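Local coordinates for THB11 (Chlamydomonas reinhardtii, PDB 6TD7), which binds heme through the globin domain of a longer protein and, as a truncated hemoglobin, probably takes up oxygen at the iron, at residues L45-P50 against K86-S91; V61-G66 against L124-A129. All coordinates share one frame; numbering follows the deposited sequence. Where two conformers were deposited one is given.

Contact 1: residues L45-P50 against K86-S91; sequences LHDQDP and KQRGFS. With HEM (protoporphyrin IX containing Fe), chain B.
D47 carries its carboxylate between its own backbone N and carbonyl carbon (chi1 64°), which turns it out of the loop to face R88, whose chain runs extended from CG to NE and delivers the guanidinium from the opposite direction. The two groups close a salt bridge with an end-on, two-nitrogen grip. NH2 of R88 lies 2.7 Å from OD2 of D47, the shorter arm, while NH1 reaches OD1 of D47 at 3.1 Å. The flat groups are not coplanar: their planes are 27° apart, and both nitrogens approach from above the carboxylate plane. NH1 has a second acceptor in the carbonyl O of K43, which helps fix the rotation of the guanidinium. CB of D47 lies against one face of the H46 ring, toward its rim, and NE2 of H46 comes within 3.9 Å of NH1 of R88, a contact rather than a bond. Putting a leucine in place of R88 would probably leave the D47 carboxylate without its mate and the K43 carbonyl without this donor, and so weaken the tie between the loop and the helix end. A type I turn, closed by Q48 N on L45 O at 2.8 Å, shapes the loop around D47. Farther in from this surface clasp the segments reach the heme from its two sides: CD2 of L45 packs 3.7 Å from methyl CMB, whereas CZ of F90 sits 3.5 Å from pyrrole carbon C3B on the other side. The bridge thus spans the heme edge. One end is the link between helix 42-45 and helix 50-64, where L45 also rests on L35 and Y36 of helix 21-36; the other is the C-terminal end of helix 77-88, which carries the axial ligand H81.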
loop_
_atom_site.group_PDB
_atom_site.type_symbol
_atom_site.label_atom_id
_atom_site.label_comp_id
_atom_site.label_asym_id
_atom_site.label_seq_id
_atom_site.Cartn_x
_atom_site.Cartn_y
_atom_site.Cartn_z
ATOM N N LEU A 45 1.774 -13.791 3.317
ATOM C CA LEU A 45 2.751 -13.040 4.090
ATOM C C LEU A 45 3.479 -13.841 5.162
ATOM O O LEU A 45 4.479 -13.346 5.694
ATOM C CB LEU A 45 2.068 -11.842 4.773
ATOM C CG LEU A 45 1.361 -10.824 3.880
ATOM C CD1 LEU A 45 0.423 -9.974 4.714
ATOM C CD2 LEU A 45 2.373 -9.955 3.171
ATOM N N HIS A 46 3.018 -15.048 5.498
ATOM C CA HIS A 46 3.575 -15.745 6.655
ATOM C C HIS A 46 5.061 -16.032 6.481
ATOM O O HIS A 46 5.789 -16.150 7.473
ATOM C CB HIS A 46 2.809 -17.046 6.908
ATOM C CG HIS A 46 3.104 -18.120 5.912
ATOM N ND1 HIS A 46 4.125 -19.031 6.080
ATOM C CD2 HIS A 46 2.518 -18.425 4.730
ATOM C CE1 HIS A 46 4.154 -19.852 5.045
ATOM N NE2 HIS A 46 3.190 -19.505 4.212
ATOM N N ASP A 47 5.532 -16.144 5.238
ATOM C CA ASP A 47 6.940 -16.381 4.954
ATOM C C ASP A 47 7.639 -15.128 4.437
ATOM O O ASP A 47 8.686 -15.230 3.790
ATOM C CB ASP A 47 7.095 -17.524 3.950
ATOM C CG ASP A 47 6.501 -17.190 2.598
ATOM O OD1 ASP A 47 5.532 -16.402 2.556
ATOM O OD2 ASP A 47 7.003 -17.706 1.578
ATOM N N GLN A 48 7.078 -13.951 4.710
ATOM C CA GLN A 48 7.663 -12.669 4.336
ATOM C C GLN A 48 8.026 -11.912 5.605
ATOM O O GLN A 48 7.175 -11.717 6.478
ATOM C CB GLN A 48 6.691 -11.836 3.496
ATOM C CG GLN A 48 6.445 -12.367 2.092
ATOM C CD GLN A 48 7.560 -12.011 1.128
ATOM O OE1 GLN A 48 8.302 -11.050 1.341
ATOM N NE2 GLN A 48 7.682 -12.784 0.058
ATOM N N ASP A 49 9.279 -11.502 5.708
ATOM C CA ASP A 49 9.722 -10.727 6.861
ATOM C C ASP A 49 9.038 -9.367 6.834
ATOM O O ASP A 49 9.191 -8.630 5.851
ATOM C CB ASP A 49 11.240 -10.580 6.835
ATOM C CG ASP A 49 11.778 -9.875 8.065
ATOM O OD1 ASP A 49 11.591 -8.648 8.172
ATOM O OD2 ASP A 49 12.380 -10.544 8.932
ATOM N N PRO A 50 8.274 -8.994 7.866
ATOM C CA PRO A 50 7.541 -7.718 7.791
ATOM C C PRO A 50 8.453 -6.512 7.679
ATOM O O PRO A 50 8.085 -5.521 7.033
ATOM C CB PRO A 50 6.731 -7.689 9.096
ATOM C CG PRO A 50 6.782 -9.074 9.644
ATOM C CD PRO A 50 8.024 -9.710 9.129
ATOM N N LYS A 86 0.635 -15.808 -9.108
ATOM C CA LYS A 86 0.668 -17.062 -9.854
ATOM C C LYS A 86 0.753 -18.272 -8.930
ATOM O O LYS A 86 0.181 -19.327 -9.226
ATOM C CB LYS A 86 1.850 -17.058 -10.825
ATOM C CG LYS A 86 1.738 -16.029 -11.941
ATOM C CD LYS A 86 0.704 -16.464 -12.975
ATOM C CE LYS A 86 -0.057 -15.288 -13.572
ATOM N NZ LYS A 86 -1.529 -15.542 -13.550
ATOM N N GLN A 87 1.466 -18.148 -7.817
ATOM C CA GLN A 87 1.672 -19.307 -6.958
ATOM C C GLN A 87 0.584 -19.468 -5.906
ATOM O O GLN A 87 0.240 -20.605 -5.562
ATOM C CB GLN A 87 3.048 -19.218 -6.292
ATOM C CG GLN A 87 4.189 -19.258 -7.296
ATOM C CD GLN A 87 5.550 -19.075 -6.656
ATOM O OE1 GLN A 87 5.701 -19.192 -5.439
ATOM N NE2 GLN A 87 6.554 -18.781 -7.477
ATOM N N ARG A 88 0.006 -18.370 -5.413
ATOM C CA ARG A 88 -0.930 -18.427 -4.298
ATOM C C ARG A 88 -2.282 -17.788 -4.584
ATOM O O ARG A 88 -3.141 -17.766 -3.692
ATOM C CB ARG A 88 -0.303 -17.759 -3.065
ATOM C CG ARG A 88 1.157 -18.122 -2.879
ATOM C CD ARG A 88 1.642 -17.836 -1.479
ATOM N NE ARG A 88 3.056 -18.167 -1.332
ATOM C CZ ARG A 88 3.756 -17.988 -0.217
ATOM N NH1 ARG A 88 3.175 -17.478 0.861
ATOM N NH2 ARG A 88 5.040 -18.316 -0.183
ATOM N N GLY A 89 -2.503 -17.270 -5.788
ATOM C CA GLY A 89 -3.808 -16.755 -6.144
ATOM C C GLY A 89 -4.155 -15.391 -5.596
ATOM O O GLY A 89 -5.341 -15.050 -5.537
ATOM N N PHE A 90 -3.165 -14.604 -5.175
ATOM C CA PHE A 90 -3.384 -13.204 -4.816
ATOM C C PHE A 90 -4.291 -12.538 -5.842
ATOM O O PHE A 90 -4.003 -12.551 -7.042
ATOM C CB PHE A 90 -2.036 -12.484 -4.740
ATOM C CG PHE A 90 -2.097 -11.101 -4.146
ATOM C CD1 PHE A 90 -2.571 -10.902 -2.859
ATOM C CD2 PHE A 90 -1.629 -10.005 -4.859
ATOM C CE1 PHE A 90 -2.608 -9.639 -2.310
ATOM C CE2 PHE A 90 -1.657 -8.737 -4.310
ATOM C CZ PHE A 90 -2.146 -8.554 -3.034
ATOM N N SER A 91 -5.381 -11.954 -5.363
ATOM C CA SER A 91 -6.500 -11.544 -6.196
ATOM C C SER A 91 -6.853 -10.086 -5.977
ATOM O O SER A 91 -6.469 -9.483 -4.970
ATOM C CB SER A 91 -7.734 -12.412 -5.893
ATOM O OG SER A 91 -8.205 -12.156 -4.580
HETATM C CHA HEM B . 5.773 -5.615 -2.643
HETATM C CHB HEM B . 2.315 -8.575 -0.885
HETATM C CHC HEM B . -0.916 -4.950 -0.729
HETATM C CHD HEM B . 2.396 -2.072 -2.927
HETATM C C1A HEM B . 5.142 -6.742 -2.146
HETATM C C2A HEM B . 5.718 -8.052 -1.878
HETATM C C3A HEM B . 4.748 -8.837 -1.397
HETATM C C4A HEM B . 3.524 -8.078 -1.336
HETATM C CMA HEM B . 4.886 -10.311 -0.963
HETATM C CAA HEM B . 7.186 -8.500 -2.071
HETATM C CBA HEM B . 7.679 -8.280 -3.491
HETATM C CGA HEM B . 9.174 -8.492 -3.533
HETATM O O1A HEM B . 9.706 -8.674 -4.658
HETATM O O2A HEM B . 9.833 -8.477 -2.459
HETATM C C1B HEM B . 1.170 -7.846 -0.637
HETATM C C2B HEM B . -0.023 -8.341 0.017
HETATM C C3B HEM B . -0.924 -7.355 0.058
HETATM C C4B HEM B . -0.336 -6.187 -0.564
HETATM C CMB HEM B . -0.220 -9.772 0.561
HETATM C CAB HEM B . -2.335 -7.470 0.680
HETATM C CBB HEM B . -3.292 -6.573 0.436
HETATM C C1C HEM B . -0.266 -3.873 -1.293
HETATM C C2C HEM B . -0.838 -2.559 -1.397
HETATM C C3C HEM B . 0.040 -1.767 -2.008
HETATM C C4C HEM B . 1.245 -2.529 -2.299
HETATM C CMC HEM B . -2.252 -2.162 -0.916
HETATM C CAC HEM B . -0.226 -0.280 -2.301
HETATM C CBC HEM B . 0.243 0.261 -3.425
HETATM C C1D HEM B . 3.608 -2.746 -2.952
HETATM C C2D HEM B . 4.901 -2.171 -3.262
HETATM C C3D HEM B . 5.819 -3.144 -3.192
HETATM C C4D HEM B . 5.163 -4.378 -2.815
HETATM C CMD HEM B . 5.142 -0.689 -3.619
HETATM C CAD HEM B . 7.336 -3.002 -3.406
HETATM C CBD HEM B . 7.761 -3.080 -4.858
HETATM C CGD HEM B . 9.230 -2.758 -4.806
HETATM O O1D HEM B . 9.599 -1.582 -5.064
HETATM O O2D HEM B . 10.024 -3.674 -4.467
HETATM N NA HEM B . 3.800 -6.804 -1.803
HETATM N NB HEM B . 0.945 -6.522 -0.975
HETATM N NC HEM B . 1.015 -3.821 -1.843
HETATM N ND HEM B . 3.813 -4.091 -2.685
HETATM FE FE HEM B . 2.427 -5.270 -1.827
#

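Contact 2: residues V61-G66 against L124-A129; sequences VSWLFG and LPYKDA
W63 and Y126 meet across the globin fold, here the two-over-two helical sandwich of the truncated hemoglobins, and join the end of helix 50-64 to the short helix 125-131. The side chains come from opposite directions. With CG anti to the backbone N (chi1 163°), the indole swings out from its helix and offers its six-membered ring to the tyrosine. The closely packed part is small: the ring centroids lie 5.7 Å apart and the planes are inclined at 74°, an oblique pairing. One carbon of the tyrosine, CE2, does the touching, against CH2 and, a little farther off, CZ3 of the indole, while the CD1 and CE1 side of the phenol is turned from it. Beyond this spot the contact is loose. Only 71 Å² is buried in all, no hydrogen bond crosses, and both aromatic residues stay partly exposed. Further packing comes from other residues. F60 meets both rings, edge-to-face in the case of Y126, and Y72 meets W63, so the pair belongs to a wider aromatic cluster; R122 adds a cation-pi contact with W63. Y126 also leans on V77 of helix 77-88, and its side chain comes about 4 Å from the heme, measured between nearest atoms. The indole is held in its rotation by a polar bond of its own, from NE1 to the carbonyl O of V70. The closest approach across the two segments is purely carbon to carbon, W63 CH2 to Y126 CE2 at 3.8 Å.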
loop_
_atom_site.group_PDB
_atom_site.type_symbol
_atom_site.label_atom_id
_atom_site.label_comp_id
_atom_site.label_asym_id
_atom_site.label_seq_id
_atom_site.Cartn_x
_atom_site.Cartn_y
_atom_site.Cartn_z
ATOM N N VAL A 61 5.746 4.468 -0.647
ATOM C CA VAL A 61 5.096 5.274 0.381
ATOM C C VAL A 61 5.643 6.694 0.366
ATOM O O VAL A 61 4.899 7.663 0.565
ATOM C CB VAL A 61 5.269 4.623 1.765
ATOM C CG1 VAL A 61 4.761 5.552 2.863
ATOM C CG2 VAL A 61 4.543 3.306 1.804
ATOM N N SER A 62 6.951 6.839 0.144
ATOM C CA SER A 62 7.553 8.163 0.049
ATOM C C SER A 62 6.951 8.958 -1.100
ATOM O O SER A 62 6.675 10.155 -0.961
ATOM C CB SER A 62 9.067 8.034 -0.124
ATOM O OG SER A 62 9.698 9.301 -0.197
ATOM N N TRP A 63 6.756 8.313 -2.256
ATOM C CA TRP A 63 6.066 8.960 -3.366
ATOM C C TRP A 63 4.624 9.291 -2.999
ATOM O O TRP A 63 4.123 10.379 -3.307
ATOM C CB TRP A 63 6.094 8.053 -4.602
ATOM C CG TRP A 63 5.084 8.437 -5.660
ATOM C CD1 TRP A 63 5.248 9.371 -6.638
ATOM C CD2 TRP A 63 3.762 7.898 -5.839
ATOM N NE1 TRP A 63 4.119 9.451 -7.415
ATOM C CE2 TRP A 63 3.193 8.556 -6.948
ATOM C CE3 TRP A 63 3.011 6.921 -5.173
ATOM C CZ2 TRP A 63 1.901 8.277 -7.404
ATOM C CZ3 TRP A 63 1.728 6.640 -5.628
ATOM C CH2 TRP A 63 1.189 7.314 -6.735
ATOM N N LEU A 64 3.952 8.358 -2.326
ATOM C CA LEU A 64 2.522 8.495 -2.076
ATOM C C LEU A 64 2.207 9.738 -1.256
ATOM O O LEU A 64 1.237 10.448 -1.545
ATOM C CB LEU A 64 2.009 7.247 -1.364
ATOM C CG LEU A 64 0.532 7.219 -0.984
ATOM C CD1 LEU A 64 -0.342 7.126 -2.205
ATOM C CD2 LEU A 64 0.291 6.043 -0.061
ATOM N N PHE A 65 2.988 10.005 -0.212
ATOM C CA PHE A 65 2.778 11.192 0.608
ATOM C C PHE A 65 3.613 12.375 0.140
ATOM O O PHE A 65 3.665 13.401 0.828
ATOM C CB PHE A 65 3.067 10.868 2.074
ATOM C CG PHE A 65 2.042 9.964 2.698
ATOM C CD1 PHE A 65 0.857 10.477 3.195
ATOM C CD2 PHE A 65 2.256 8.598 2.769
ATOM C CE1 PHE A 65 -0.087 9.644 3.765
ATOM C CE2 PHE A 65 1.312 7.764 3.331
ATOM C CZ PHE A 65 0.143 8.287 3.831
ATOM N N GLY A 66 4.233 12.271 -1.030
ATOM C CA GLY A 66 5.057 13.327 -1.553
ATOM C C GLY A 66 4.269 14.317 -2.382
ATOM O O GLY A 66 3.034 14.352 -2.360
ATOM N N LEU A 124 -5.289 4.052 -5.908
ATOM C CA LEU A 124 -6.235 3.212 -6.631
ATOM C C LEU A 124 -5.702 2.712 -7.966
ATOM O O LEU A 124 -5.894 1.522 -8.266
ATOM C CB LEU A 124 -7.550 3.973 -6.836
ATOM C CG LEU A 124 -8.589 3.265 -7.705
ATOM C CD1 LEU A 124 -8.877 1.869 -7.178
ATOM C CD2 LEU A 124 -9.867 4.091 -7.765
ATOM N N PRO A 125 -5.054 3.525 -8.799
ATOM C CA PRO A 125 -4.562 3.007 -10.083
ATOM C C PRO A 125 -3.683 1.768 -9.944
ATOM O O PRO A 125 -3.569 0.983 -10.893
ATOM C CB PRO A 125 -3.777 4.195 -10.660
ATOM C CG PRO A 125 -4.381 5.405 -10.001
ATOM C CD PRO A 125 -4.743 4.956 -8.616
ATOM N N TYR A 126 -3.068 1.559 -8.783
ATOM C CA TYR A 126 -2.121 0.454 -8.654
ATOM C C TYR A 126 -2.809 -0.877 -8.442
ATOM O O TYR A 126 -2.146 -1.915 -8.551
ATOM C CB TYR A 126 -1.111 0.786 -7.557
ATOM C CG TYR A 126 -0.211 1.830 -8.137
ATOM C CD1 TYR A 126 0.851 1.467 -8.945
ATOM C CD2 TYR A 126 -0.499 3.178 -7.990
ATOM C CE1 TYR A 126 1.639 2.414 -9.541
ATOM C CE2 TYR A 126 0.286 4.136 -8.584
ATOM C CZ TYR A 126 1.354 3.746 -9.359
ATOM O OH TYR A 126 2.149 4.684 -9.963
ATOM N N LYS A 127 -4.122 -0.884 -8.220
ATOM C CA LYS A 127 -4.862 -2.134 -8.308
ATOM C C LYS A 127 -4.852 -2.661 -9.739
ATOM O O LYS A 127 -4.462 -3.807 -9.984
ATOM C CB LYS A 127 -6.291 -1.941 -7.814
ATOM C CG LYS A 127 -7.109 -3.207 -7.869
ATOM C CD LYS A 127 -8.534 -2.955 -7.422
ATOM C CE LYS A 127 -9.367 -4.211 -7.548
ATOM N NZ LYS A 127 -10.742 -3.995 -7.027
ATOM N N ASP A 128 -5.265 -1.830 -10.702
ATOM C CA ASP A 128 -5.200 -2.228 -12.106
ATOM C C ASP A 128 -3.769 -2.549 -12.535
ATOM O O ASP A 128 -3.545 -3.451 -13.350
ATOM C CB ASP A 128 -5.782 -1.120 -12.986
ATOM C CG ASP A 128 -7.302 -1.113 -13.000
ATOM O OD1 ASP A 128 -7.921 -2.059 -12.467
ATOM O OD2 ASP A 128 -7.875 -0.158 -13.561
ATOM N N ALA A 129 -2.786 -1.816 -12.005
ATOM C CA ALA A 129 -1.401 -2.088 -12.370
ATOM C C ALA A 129 -0.990 -3.495 -11.958
ATOM O O ALA A 129 -0.337 -4.210 -12.727
ATOM C CB ALA A 129 -0.470 -1.059 -11.729
#

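The two contacts interleave along the chain, in the order 45-50, 61-66, 86-91, 124-129, and all four segments belong to one globin domain. Their centres are 20 Å apart and their nearest atoms about 7 Å, without touching. Helix 50-64 connects them directly: it starts at the end of the first segment of contact 1 and finishes in the first segment of contact 2. Helix 77-88 is shared too, with its far end in contact 1 and V77, at its start, against the tyrosine of contact 2. Both contacts join parts of the fold near the heme, contact 1 a loop to a helix end by charge, contact 2 two helices by aromatic packing.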